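Local coordinates for protein Nrps/pks (Streptomyces albus, PDB 4OPF) that probably catalyses decarboxylative Claisen condensation as a ketosynthase domain of the AT-less polyketide synthase OzmH, extending the growing chain of oxazolomycin, at residues 271-276 with 309-314. Residues are numbered along the deposited sequence; the frame is centred on the assembly and turned at random.
Sequences QRGVMA and AIAAVY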
ATOM      1  N   GLN A 271      -4.024   6.272 -19.198  1.00 24.87           N
ATOM      2  CA  GLN A 271      -3.033   7.366 -19.088  1.00 24.99           C
ATOM      3  C   GLN A 271      -3.688   8.738 -19.042  1.00 24.61           C
ATOM      4  O   GLN A 271      -3.366   9.516 -18.162  1.00 24.68           O
ATOM      5  CB  GLN A 271      -2.011   7.284 -20.201  1.00 27.49           C
ATOM      6  CG  GLN A 271      -1.169   6.007 -20.123  1.00 29.34           C
ATOM      7  CD  GLN A 271      -0.045   5.952 -21.189  1.00 30.71           C
ATOM      8  OE1 GLN A 271       0.310   6.944 -21.818  1.00 32.57           O
ATOM      9  NE2 GLN A 271       0.499   4.794 -21.364  1.00 33.22           N
ATOM     10  N   ARG A 272      -4.661   8.998 -19.910  1.00 24.79           N
ATOM     11  CA  ARG A 272      -5.447  10.212 -19.789  1.00 25.31           C
ATOM     12  C   ARG A 272      -6.127  10.303 -18.431  1.00 25.04           C
ATOM     13  O   ARG A 272      -6.037  11.321 -17.777  1.00 25.46           O
ATOM     14  CB  ARG A 272      -6.483  10.322 -20.893  1.00 25.20           C
ATOM     15  CG  ARG A 272      -5.898  10.513 -22.280  1.00 27.41           C
ATOM     16  CD  ARG A 272      -6.966  10.744 -23.370  1.00 28.77           C
ATOM     17  NE  ARG A 272      -7.707   9.567 -23.757  1.00 28.86           N
ATOM     18  CZ  ARG A 272      -7.349   8.696 -24.698  1.00 34.52           C
ATOM     19  NH1 ARG A 272      -8.106   7.642 -24.963  1.00 35.32           N
ATOM     20  NH2 ARG A 272      -6.233   8.837 -25.388  1.00 36.93           N
ATOM     21  N   GLY A 273      -6.770   9.229 -17.999  1.00 25.17           N
ATOM     22  CA  GLY A 273      -7.535   9.245 -16.782  1.00 25.36           C
ATOM     23  C   GLY A 273      -6.682   9.547 -15.543  1.00 24.63           C
ATOM     24  O   GLY A 273      -7.088  10.295 -14.681  1.00 23.33           O
ATOM     25  N   VAL A 274      -5.488   8.957 -15.442  1.00 23.84           N
ATOM     26  CA  VAL A 274      -4.690   9.140 -14.236  1.00 22.03           C
ATOM     27  C   VAL A 274      -4.191  10.572 -14.197  1.00 22.80           C
ATOM     28  O   VAL A 274      -4.124  11.201 -13.135  1.00 23.08           O
ATOM     29  CB  VAL A 274      -3.556   8.126 -14.126  1.00 22.25           C
ATOM     30  CG1 VAL A 274      -2.371   8.504 -15.005  1.00 22.17           C
ATOM     31  CG2 VAL A 274      -3.114   8.056 -12.706  1.00 22.26           C
HETATM   32  N   MSE A 275      -3.895  11.128 -15.353  1.00 23.97           N
HETATM   33  CA  MSE A 275      -3.420  12.522 -15.364  1.00 24.38           C
HETATM   34  C   MSE A 275      -4.569  13.472 -15.052  1.00 24.57           C
HETATM   35  O   MSE A 275      -4.398  14.391 -14.254  1.00 23.62           O
HETATM   36  CB  MSE A 275      -2.784  12.923 -16.683  1.00 23.72           C
HETATM   37  CG  MSE A 275      -1.504  12.129 -16.990  1.00 24.67           C
HETATM   38 SE   MSE A 275      -0.538  12.884 -18.548  0.65 27.61          SE
HETATM   39  CE  MSE A 275      -1.613  12.049 -19.903  1.00 26.33           C
ATOM     40  N   ALA A 276      -5.724  13.272 -15.670  1.00 24.46           N
ATOM     41  CA  ALA A 276      -6.894  14.102 -15.355  1.00 26.37           C
ATOM     42  C   ALA A 276      -7.313  13.997 -13.904  1.00 27.18           C
ATOM     43  O   ALA A 276      -7.684  14.987 -13.284  1.00 27.66           O
ATOM     44  CB  ALA A 276      -8.068  13.732 -16.272  1.00 29.16           C
ATOM     45  N   ALA A 309      -1.574  11.829 -25.192  1.00 26.78           N
ATOM     46  CA  ALA A 309      -2.387  11.860 -23.980  1.00 25.74           C
ATOM     47  C   ALA A 309      -2.119  13.136 -23.173  1.00 26.75           C
ATOM     48  O   ALA A 309      -3.063  13.770 -22.624  1.00 25.91           O
ATOM     49  CB  ALA A 309      -2.101  10.625 -23.123  1.00 26.14           C
ATOM     50  N   ILE A 310      -0.839  13.512 -23.059  1.00 25.32           N
ATOM     51  CA  ILE A 310      -0.480  14.842 -22.504  1.00 26.33           C
ATOM     52  C   ILE A 310      -1.201  16.020 -23.211  1.00 28.05           C
ATOM     53  O   ILE A 310      -1.851  16.842 -22.553  1.00 28.15           O
ATOM     54  CB  ILE A 310       1.026  15.066 -22.531  1.00 25.83           C
ATOM     55  CG1 ILE A 310       1.652  14.081 -21.513  1.00 25.88           C
ATOM     56  CG2 ILE A 310       1.361  16.524 -22.141  1.00 27.69           C
ATOM     57  CD1 ILE A 310       3.158  13.928 -21.677  1.00 26.29           C
ATOM     58  N   ALA A 311      -1.141  16.055 -24.524  1.00 27.67           N
ATOM     59  CA  ALA A 311      -1.821  17.098 -25.252  1.00 31.78           C
ATOM     60  C   ALA A 311      -3.323  17.105 -24.951  1.00 33.62           C
ATOM     61  O   ALA A 311      -3.916  18.193 -24.704  1.00 35.36           O
ATOM     62  CB  ALA A 311      -1.576  16.970 -26.753  1.00 32.21           C
ATOM     63  N   ALA A 312      -3.943  15.919 -24.928  1.00 31.96           N
ATOM     64  CA  ALA A 312      -5.383  15.834 -24.736  1.00 31.42           C
ATOM     65  C   ALA A 312      -5.808  16.287 -23.347  1.00 31.15           C
ATOM     66  O   ALA A 312      -6.827  16.936 -23.191  1.00 33.66           O
ATOM     67  CB  ALA A 312      -5.910  14.434 -25.044  1.00 32.32           C
ATOM     68  N   VAL A 313      -5.029  15.993 -22.337  1.00 28.57           N
ATOM     69  CA  VAL A 313      -5.415  16.303 -21.005  1.00 28.12           C
ATOM     70  C   VAL A 313      -4.973  17.728 -20.632  1.00 27.65           C
ATOM     71  O   VAL A 313      -5.736  18.467 -20.002  1.00 28.83           O
ATOM     72  CB  VAL A 313      -4.784  15.331 -19.996  1.00 28.75           C
ATOM     73  CG1 VAL A 313      -4.890  15.872 -18.570  1.00 29.42           C
ATOM     74  CG2 VAL A 313      -5.464  13.979 -20.049  1.00 30.19           C
ATOM     75  N   TYR A 314      -3.735  18.072 -20.951  1.00 26.94           N
ATOM     76  CA  TYR A 314      -3.115  19.322 -20.477  1.00 28.51           C
ATOM     77  C   TYR A 314      -3.314  20.539 -21.375  1.00 28.27           C
ATOM     78  O   TYR A 314      -3.318  21.680 -20.872  1.00 28.46           O
ATOM     79  CB  TYR A 314      -1.596  19.113 -20.252  1.00 28.64           C
ATOM     80  CG  TYR A 314      -1.326  18.552 -18.892  1.00 27.67           C
ATOM     81  CD1 TYR A 314      -1.332  19.381 -17.831  1.00 29.86           C
ATOM     82  CD2 TYR A 314      -1.096  17.225 -18.673  1.00 25.88           C
ATOM     83  CE1 TYR A 314      -1.068  18.941 -16.586  1.00 30.44           C
ATOM     84  CE2 TYR A 314      -0.876  16.741 -17.404  1.00 25.24           C
ATOM     85  CZ  TYR A 314      -0.850  17.609 -16.366  1.00 27.44           C
ATOM     86  OH  TYR A 314      -0.708  17.258 -15.058  1.00 27.01           O
TER
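The helical segments 271-276 and 309-314 run in broadly the same direction, their axes 9.3 Å apart at closest approach and crossing at -41°, with the CA atoms of Arg272 and Ala309 5.4 Å apart. No hydrogen bond joins them; the contact is apolar packing. Met275, present as selenomethionine, is a knob in the hole formed by Ala309, Ile310, Val313 and Tyr314. A bend at its last torsion (chi3 -81°) turns CE back onto the opposite backbone, 3.5 Å from Ala309 C and 3.6 Å from Ala309 CB. Its SE lies 4.0 Å from Tyr314 CE2, almost in the ring plane, a Met-aromatic contact at the ring edge; SE also meets CG1 of Ile310. Val313 presses both methyls on segment 271-276: CG2 sits 3.5 Å from the Arg272 carbonyl O, while CG1, anti to the backbone N (chi1 165°), reaches Met275 CB and Ala276 N. An alanine in place of Val313 would remove both methyls and would probably leave a gap beside Met275 CB and the Arg272 carbonyl. At the more exposed border, the aliphatic part of Arg272 lies over the alanines, CG 3.9 Å from Ala309 CB and CD near Ala312 CB. In this thiolase-fold ketosynthase, helices 268-282 and 300-314 pack on the large mixed sheet: Val274 and Met275 touch His404 of strand 401-408, and Tyr314 OH hydrogen-bonds with His404 NE2.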